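PDB 5TNV: AP endonuclease, family protein 2 from Mycobacterium smegmatis, which binds a magnesium ion in a xylose isomerase-like TIM barrel and may act as an endonuclease. Local coordinates for residues 46-57 with 74-82; 110-120 with 168-176. All coordinates share one frame; numbering follows the deposited sequence.

Contact 1. Residues 46-57 with 74-82; sequences IKDAPAGVWAKQ and AWVPLAALS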
# COMPACT_ATOMS: atom_id res chain seq x y z
N ILE A 46 2.44 22.06 -24.12
CA ILE A 46 2.04 22.88 -22.96
C ILE A 46 2.69 24.26 -23.01
O ILE A 46 2.14 25.21 -22.45
CB ILE A 46 2.29 22.12 -21.66
CG1 ILE A 46 1.43 22.63 -20.51
CG2 ILE A 46 3.75 22.11 -21.28
CD1 ILE A 46 -0.05 22.45 -20.68
N LYS A 47 3.88 24.38 -23.63
CA LYS A 47 4.53 25.69 -23.67
C LYS A 47 3.69 26.74 -24.39
O LYS A 47 3.89 27.93 -24.14
CB LYS A 47 5.89 25.55 -24.33
CG LYS A 47 5.91 25.46 -25.75
CD LYS A 47 7.35 25.29 -26.26
CE LYS A 47 8.13 26.61 -26.30
NZ LYS A 47 9.41 26.52 -27.05
N ASP A 48 2.80 26.33 -25.27
CA ASP A 48 1.99 27.22 -26.09
C ASP A 48 0.60 27.39 -25.53
O ASP A 48 -0.23 28.12 -26.12
CB ASP A 48 1.92 26.68 -27.52
CG ASP A 48 3.27 26.57 -28.19
OD1 ASP A 48 4.06 27.53 -28.05
OD2 ASP A 48 3.54 25.55 -28.84
N ALA A 49 0.25 26.75 -24.42
CA ALA A 49 -1.15 26.74 -23.95
C ALA A 49 -1.54 28.05 -23.30
O ALA A 49 -0.71 28.73 -22.73
CB ALA A 49 -1.33 25.58 -22.97
N PRO A 50 -2.82 28.38 -23.31
CA PRO A 50 -3.27 29.55 -22.55
C PRO A 50 -2.98 29.32 -21.06
O PRO A 50 -2.98 28.21 -20.54
CB PRO A 50 -4.75 29.56 -22.83
CG PRO A 50 -5.01 28.70 -23.98
CD PRO A 50 -3.91 27.70 -24.02
N ALA A 51 -2.76 30.46 -20.37
CA ALA A 51 -2.40 30.39 -18.96
C ALA A 51 -3.49 29.65 -18.17
O ALA A 51 -3.22 29.01 -17.17
CB ALA A 51 -2.08 31.77 -18.44
N GLY A 52 -4.73 29.75 -18.58
CA GLY A 52 -5.83 29.06 -17.90
C GLY A 52 -5.70 27.56 -17.90
O GLY A 52 -6.20 26.87 -16.99
N VAL A 53 -5.06 26.98 -18.91
CA VAL A 53 -4.77 25.57 -18.96
C VAL A 53 -3.75 25.22 -17.88
O VAL A 53 -3.93 24.25 -17.12
CB VAL A 53 -4.30 25.20 -20.36
CG1 VAL A 53 -3.78 23.78 -20.42
CG2 VAL A 53 -5.48 25.30 -21.34
N TRP A 54 -2.68 25.97 -17.77
CA TRP A 54 -1.70 25.80 -16.70
C TRP A 54 -2.41 25.90 -15.37
O TRP A 54 -2.13 25.14 -14.44
CB TRP A 54 -0.65 26.87 -16.80
CG TRP A 54 0.15 26.93 -18.07
CD1 TRP A 54 0.33 25.96 -19.00
CD2 TRP A 54 0.89 28.05 -18.54
NE1 TRP A 54 1.15 26.40 -20.00
CE2 TRP A 54 1.51 27.69 -19.76
CE3 TRP A 54 1.10 29.35 -18.08
CZ2 TRP A 54 2.31 28.56 -20.49
CZ3 TRP A 54 1.89 30.21 -18.81
CH2 TRP A 54 2.48 29.83 -20.00
N ALA A 55 -3.30 26.86 -15.23
CA ALA A 55 -3.99 27.09 -13.96
C ALA A 55 -4.76 25.87 -13.51
O ALA A 55 -4.77 25.55 -12.33
CB ALA A 55 -4.94 28.28 -14.07
N LYS A 56 -5.44 25.18 -14.41
CA LYS A 56 -6.23 24.01 -14.03
C LYS A 56 -5.33 22.86 -13.59
O LYS A 56 -5.74 22.06 -12.74
CB LYS A 56 -7.18 23.64 -15.13
CG LYS A 56 -8.37 24.61 -15.26
CD LYS A 56 -9.66 23.95 -15.77
CE LYS A 56 -10.70 24.96 -16.23
NZ LYS A 56 -11.22 24.69 -17.60
N GLN A 57 -4.14 22.73 -14.15
CA GLN A 57 -3.18 21.70 -13.70
C GLN A 57 -2.68 22.06 -12.31
O GLN A 57 -2.71 21.21 -11.40
CB GLN A 57 -2.04 21.57 -14.71
CG GLN A 57 -2.48 21.06 -16.04
CD GLN A 57 -1.36 21.07 -17.06
OE1 GLN A 57 -0.63 22.07 -17.19
NE2 GLN A 57 -1.18 19.94 -17.75
N ALA A 74 10.10 19.30 -17.57
CA ALA A 74 9.32 18.34 -18.37
C ALA A 74 7.85 18.74 -18.50
O ALA A 74 7.07 17.98 -19.10
CB ALA A 74 9.48 16.97 -17.72
N TRP A 75 7.49 19.89 -17.96
CA TRP A 75 6.14 20.45 -17.96
C TRP A 75 6.27 21.79 -18.70
O TRP A 75 6.83 21.83 -19.83
CB TRP A 75 5.56 20.47 -16.55
CG TRP A 75 4.22 21.13 -16.39
CD1 TRP A 75 3.07 20.83 -17.04
CD2 TRP A 75 3.93 22.22 -15.54
NE1 TRP A 75 2.06 21.66 -16.64
CE2 TRP A 75 2.57 22.54 -15.72
CE3 TRP A 75 4.65 23.00 -14.62
CZ2 TRP A 75 1.93 23.58 -15.04
CZ3 TRP A 75 4.04 24.03 -13.95
CH2 TRP A 75 2.69 24.31 -14.16
N VAL A 76 5.79 22.91 -18.18
CA VAL A 76 5.99 24.22 -18.81
C VAL A 76 7.49 24.54 -18.79
O VAL A 76 8.07 24.58 -17.69
CB VAL A 76 5.17 25.29 -18.08
CG1 VAL A 76 5.49 26.66 -18.65
CG2 VAL A 76 3.68 25.01 -18.10
N PRO A 77 8.12 24.77 -19.93
CA PRO A 77 9.57 24.97 -19.96
C PRO A 77 9.91 26.40 -19.68
O PRO A 77 10.01 27.24 -20.62
CB PRO A 77 9.94 24.54 -21.35
CG PRO A 77 8.74 24.95 -22.19
CD PRO A 77 7.59 24.67 -21.29
N LEU A 78 10.14 26.73 -18.43
CA LEU A 78 10.37 28.12 -18.03
C LEU A 78 11.59 28.73 -18.73
O LEU A 78 11.56 29.92 -19.05
CB LEU A 78 10.50 28.25 -16.51
CG LEU A 78 9.28 27.83 -15.71
CD1 LEU A 78 9.55 27.97 -14.23
CD2 LEU A 78 8.02 28.61 -16.07
N ALA A 79 12.63 27.95 -18.98
CA ALA A 79 13.81 28.48 -19.63
C ALA A 79 13.52 28.94 -21.07
O ALA A 79 14.25 29.72 -21.62
CB ALA A 79 14.93 27.45 -19.58
N ALA A 80 12.49 28.38 -21.68
CA ALA A 80 12.13 28.64 -23.08
C ALA A 80 11.09 29.73 -23.25
O ALA A 80 10.93 30.22 -24.35
CB ALA A 80 11.63 27.36 -23.75
N LEU A 81 10.35 30.07 -22.22
CA LEU A 81 9.30 31.09 -22.36
C LEU A 81 9.85 32.46 -22.53
O LEU A 81 10.90 32.83 -21.99
CB LEU A 81 8.38 31.08 -21.11
CG LEU A 81 7.50 29.86 -20.89
CD1 LEU A 81 6.66 30.10 -19.64
CD2 LEU A 81 6.61 29.54 -22.08
N SER A 82 9.10 33.29 -23.28
CA SER A 82 9.39 34.69 -23.31
C SER A 82 9.18 35.28 -21.93
O SER A 82 8.48 34.73 -21.07
CB SER A 82 8.45 35.40 -24.26
OG SER A 82 7.11 35.38 -23.77
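Trp54 and Trp75 both bury their indoles against the other segment, and Val76 lies between them. The Val76 CG2 methyl sits over one face of the Trp54 five-membered ring, 3.6 Å from the ring centroid, a CH-pi contact. The same methyl covers a face of the Trp75 ring. Val76 CG1 is anti to the backbone N (chi1 174°), which leaves CG2 beside that N and facing the indoles. The opposite face of Trp54 is covered by the backbone of Ala49 to Ala51. Trp54 NE1 donates in the ring plane to Ile46 O (2.9 Å). Ile46 O also accepts from Ala49 N on the other face of its carbonyl plane, so two bonds hold this buried oxygen. Trp75 NE1 donates to Gln57 OE1 at 2.8 Å. The bond is nearly straight at the N-H (161°) and lies in the indole plane, but the donor stands above the plane of the amide. Ile46 packs closely too, with CG2 3.4 Å from Trp75 O.

The other end is looser and more exposed. Lys47 CB rests 3.6 Å from Pro77 CD. The rest of its chain bends at chi3 (-80°) and reaches the exposed Ala80, where Lys47 NZ comes no nearer than 4.1 Å to Ala80 CB. Buried Leu81 marks the inner border of this side, with CD1 beside Trp54 CH2 and CD2 touching Lys47 O, which also accepts a hydrogen bond from Arg85 of helix 83-95. This is a join between loop and helix in a TIM barrel: the loop after strand 68-70 packs on the start of outer helix 51-63 and the turn before it.

Contact 2. Residues 110-120 with 168-176; sequences IVDVENGEKNL and LRDLAIERV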
# COMPACT_ATOMS: atom_id res chain seq x y z
N ILE A 110 23.90 17.94 -18.69
CA ILE A 110 24.84 18.95 -19.16
C ILE A 110 26.03 18.32 -19.89
O ILE A 110 26.85 19.08 -20.44
CB ILE A 110 25.25 19.91 -18.04
CG1 ILE A 110 26.10 19.22 -16.98
CG2 ILE A 110 24.04 20.64 -17.48
CD1 ILE A 110 26.38 19.95 -15.71
N VAL A 111 26.12 16.98 -19.97
CA VAL A 111 27.08 16.33 -20.84
C VAL A 111 26.40 15.44 -21.86
O VAL A 111 27.07 14.60 -22.47
CB VAL A 111 28.21 15.61 -20.07
CG1 VAL A 111 29.09 16.60 -19.33
CG2 VAL A 111 27.67 14.51 -19.15
N ASP A 112 25.11 15.64 -22.11
CA ASP A 112 24.47 14.99 -23.27
C ASP A 112 25.30 15.27 -24.51
O ASP A 112 25.72 16.42 -24.74
CB ASP A 112 23.06 15.54 -23.40
CG ASP A 112 22.18 14.82 -24.38
OD1 ASP A 112 22.33 15.08 -25.61
OD2 ASP A 112 21.36 13.99 -23.93
N VAL A 113 25.53 14.24 -25.33
CA VAL A 113 26.43 14.47 -26.48
C VAL A 113 25.85 15.46 -27.48
O VAL A 113 26.61 16.30 -27.97
CB VAL A 113 26.77 13.12 -27.14
CG1 VAL A 113 27.63 13.33 -28.38
CG2 VAL A 113 27.55 12.20 -26.19
N GLU A 114 24.56 15.38 -27.77
CA GLU A 114 23.93 16.26 -28.70
C GLU A 114 23.50 17.59 -28.07
O GLU A 114 23.60 18.64 -28.68
CB GLU A 114 22.70 15.56 -29.31
CG GLU A 114 23.15 14.36 -30.15
CD GLU A 114 24.05 14.73 -31.32
OE1 GLU A 114 23.72 15.72 -32.02
OE2 GLU A 114 25.07 14.02 -31.49
N ASN A 115 22.96 17.54 -26.88
CA ASN A 115 22.30 18.71 -26.28
C ASN A 115 22.96 19.23 -25.04
O ASN A 115 22.36 20.10 -24.39
CB ASN A 115 20.82 18.31 -26.01
CG ASN A 115 20.13 18.11 -27.35
OD1 ASN A 115 20.35 18.94 -28.24
ND2 ASN A 115 19.35 17.02 -27.40
N GLY A 116 24.15 18.80 -24.68
CA GLY A 116 24.77 19.21 -23.43
C GLY A 116 24.98 20.69 -23.29
O GLY A 116 24.70 21.27 -22.26
N GLU A 117 25.46 21.33 -24.37
CA GLU A 117 25.67 22.78 -24.29
C GLU A 117 24.34 23.54 -24.15
O GLU A 117 24.23 24.51 -23.36
CB GLU A 117 26.45 23.33 -25.48
CG GLU A 117 27.88 22.81 -25.47
CD GLU A 117 28.80 23.38 -26.50
OE1 GLU A 117 29.18 24.53 -26.40
OE2 GLU A 117 29.21 22.64 -27.39
N LYS A 118 23.28 23.10 -24.86
CA LYS A 118 21.94 23.68 -24.69
C LYS A 118 21.44 23.50 -23.26
O LYS A 118 20.87 24.42 -22.66
CB LYS A 118 20.97 23.03 -25.68
CG LYS A 118 19.51 23.40 -25.46
CD LYS A 118 18.53 22.66 -26.36
CE LYS A 118 17.05 22.84 -26.01
NZ LYS A 118 16.88 23.96 -25.05
N ASN A 119 21.63 22.27 -22.74
CA ASN A 119 21.19 22.00 -21.37
C ASN A 119 21.92 22.84 -20.33
O ASN A 119 21.32 23.29 -19.37
CB ASN A 119 21.33 20.48 -21.11
CG ASN A 119 20.37 19.66 -21.96
OD1 ASN A 119 19.35 20.16 -22.49
ND2 ASN A 119 20.67 18.38 -22.14
N LEU A 120 23.24 23.04 -20.56
CA LEU A 120 24.01 23.92 -19.69
C LEU A 120 23.45 25.32 -19.72
O LEU A 120 23.30 25.97 -18.66
CB LEU A 120 25.48 23.85 -20.12
CG LEU A 120 26.45 24.74 -19.33
CD1 LEU A 120 26.60 24.29 -17.90
CD2 LEU A 120 27.82 24.75 -20.02
N LEU A 168 33.88 11.68 -20.07
CA LEU A 168 33.20 12.99 -19.92
C LEU A 168 33.06 13.38 -18.47
O LEU A 168 32.47 14.36 -18.15
CB LEU A 168 31.88 13.00 -20.66
CG LEU A 168 31.91 12.87 -22.19
CD1 LEU A 168 30.49 12.82 -22.76
CD2 LEU A 168 32.72 14.01 -22.83
N ARG A 169 33.66 12.61 -17.55
CA ARG A 169 33.50 12.96 -16.14
C ARG A 169 34.13 14.30 -15.79
O ARG A 169 33.59 15.10 -15.04
CB ARG A 169 34.06 11.85 -15.23
CG ARG A 169 33.81 12.01 -13.76
CD ARG A 169 34.37 10.89 -12.90
NE ARG A 169 34.14 11.05 -11.47
CZ ARG A 169 34.85 11.75 -10.58
NH1 ARG A 169 35.93 12.43 -10.96
NH2 ARG A 169 34.46 11.79 -9.32
N ASP A 170 35.34 14.55 -16.34
CA ASP A 170 36.00 15.82 -16.08
C ASP A 170 35.17 17.00 -16.62
O ASP A 170 35.05 18.04 -15.95
CB ASP A 170 37.42 15.93 -16.67
CG ASP A 170 38.42 15.27 -15.75
OD1 ASP A 170 38.22 15.10 -14.52
OD2 ASP A 170 39.44 14.92 -16.41
N LEU A 171 34.58 16.83 -17.80
CA LEU A 171 33.72 17.88 -18.36
C LEU A 171 32.50 18.13 -17.48
O LEU A 171 32.05 19.26 -17.24
CB LEU A 171 33.32 17.51 -19.78
CG LEU A 171 32.52 18.60 -20.51
CD1 LEU A 171 33.30 19.87 -20.62
CD2 LEU A 171 32.09 18.07 -21.86
N ALA A 172 31.92 17.04 -16.98
CA ALA A 172 30.80 17.12 -16.05
C ALA A 172 31.17 17.92 -14.81
O ALA A 172 30.41 18.80 -14.42
CB ALA A 172 30.29 15.75 -15.66
N ILE A 173 32.32 17.65 -14.23
CA ILE A 173 32.76 18.37 -13.02
C ILE A 173 32.93 19.85 -13.34
O ILE A 173 32.51 20.75 -12.58
CB ILE A 173 34.03 17.73 -12.42
CG1 ILE A 173 33.67 16.33 -11.81
CG2 ILE A 173 34.66 18.65 -11.44
CD1 ILE A 173 34.90 15.52 -11.44
N GLU A 174 33.56 20.15 -14.49
CA GLU A 174 33.79 21.54 -14.91
C GLU A 174 32.48 22.27 -15.04
O GLU A 174 32.35 23.41 -14.57
CB GLU A 174 34.55 21.57 -16.26
CG GLU A 174 34.86 22.88 -16.93
CD GLU A 174 35.49 22.65 -18.31
OE1 GLU A 174 36.34 21.76 -18.51
OE2 GLU A 174 35.13 23.37 -19.27
N ARG A 175 31.51 21.63 -15.69
CA ARG A 175 30.21 22.29 -15.92
C ARG A 175 29.39 22.43 -14.64
O ARG A 175 28.71 23.43 -14.42
CB ARG A 175 29.46 21.60 -17.04
CG ARG A 175 30.13 21.87 -18.39
CD ARG A 175 29.41 21.18 -19.54
NE ARG A 175 30.03 21.56 -20.79
CZ ARG A 175 29.75 21.07 -21.99
NH1 ARG A 175 28.79 20.18 -22.17
NH2 ARG A 175 30.40 21.45 -23.10
N VAL A 176 29.47 21.45 -13.75
CA VAL A 176 28.87 21.56 -12.42
C VAL A 176 29.43 22.76 -11.68
O VAL A 176 28.68 23.52 -11.08
CB VAL A 176 29.03 20.24 -11.62
CG1 VAL A 176 28.73 20.48 -10.17
CG2 VAL A 176 28.08 19.18 -12.22
O HOH W 1 28.39 18.61 -24.49
O HOH W 2 30.41 19.98 -25.71
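In this TIM barrel the outer helix 169-185 packs here on the loop that leads into the neighbouring helix 116-133 and on the first turns of that helix. The segment axes run nearly parallel, 20° apart, and come no closer than 12.1 Å. Loop 110-115 fills much of the space between them, and Arg175 spans the rest. Arg175 NH1 donates to Ile110 O at 2.8 Å. The oxygen lies in the guanidinium plane, and the donor sits nearly along the C=O axis (164°). Arg175 is extended from CG to NE, which carries the guanidinium across to the loop. Leu171 CD2 covers one face of that group, and Leu120 CD2 packs against Arg175 CD at 3.9 Å.

In this alpha/beta barrel the loop before helix 116-133 supplies most of the apolar contacts. Ile110 CD1 touches Arg175 CB (3.7 Å) and Val176 CG2, while Val176 reaches inward to Leu190 and Leu192 of strand 189-193. Val111 CG1 fits against the backbone of Ala172, 3.7 Å from Ala172 N, and against Leu171 CG. Within the loop, Asp112 OD1 accepts from Asn115 N in an Asx motif. Water 1 accepts from Arg175 NH1 at 2.8 Å and donates weakly to Asp112 O. Water 2 accepts from Arg175 NH2 and weakly links it to Glu117 OE2.

How the contacts relate
From the N terminus, the chain passes strand 29-32 and reaches 46-57. It then runs through the rest of helix 51-63 and strand 68-70 to 74-82, where contact 1 closes a short loop. Helix 83-95 and strand 99-104 follow. Contact 2 opens at 110-120 and closes at 168-176, after strand 137-141 and helix 148-152. The two contacts are in series and neither nest nor cross. Their centres lie 26 Å apart, with nearest atoms about 6 Å apart. Helix 116-133 connects them: it starts in contact 2, and its Asp122, Arg125 and Leu126 meet Ala79 in segment 74-82. Contact 1 joins helix 51-63 to the loop after strand 68-70; contact 2 joins helix 169-185 to the loop entering helix 116-133.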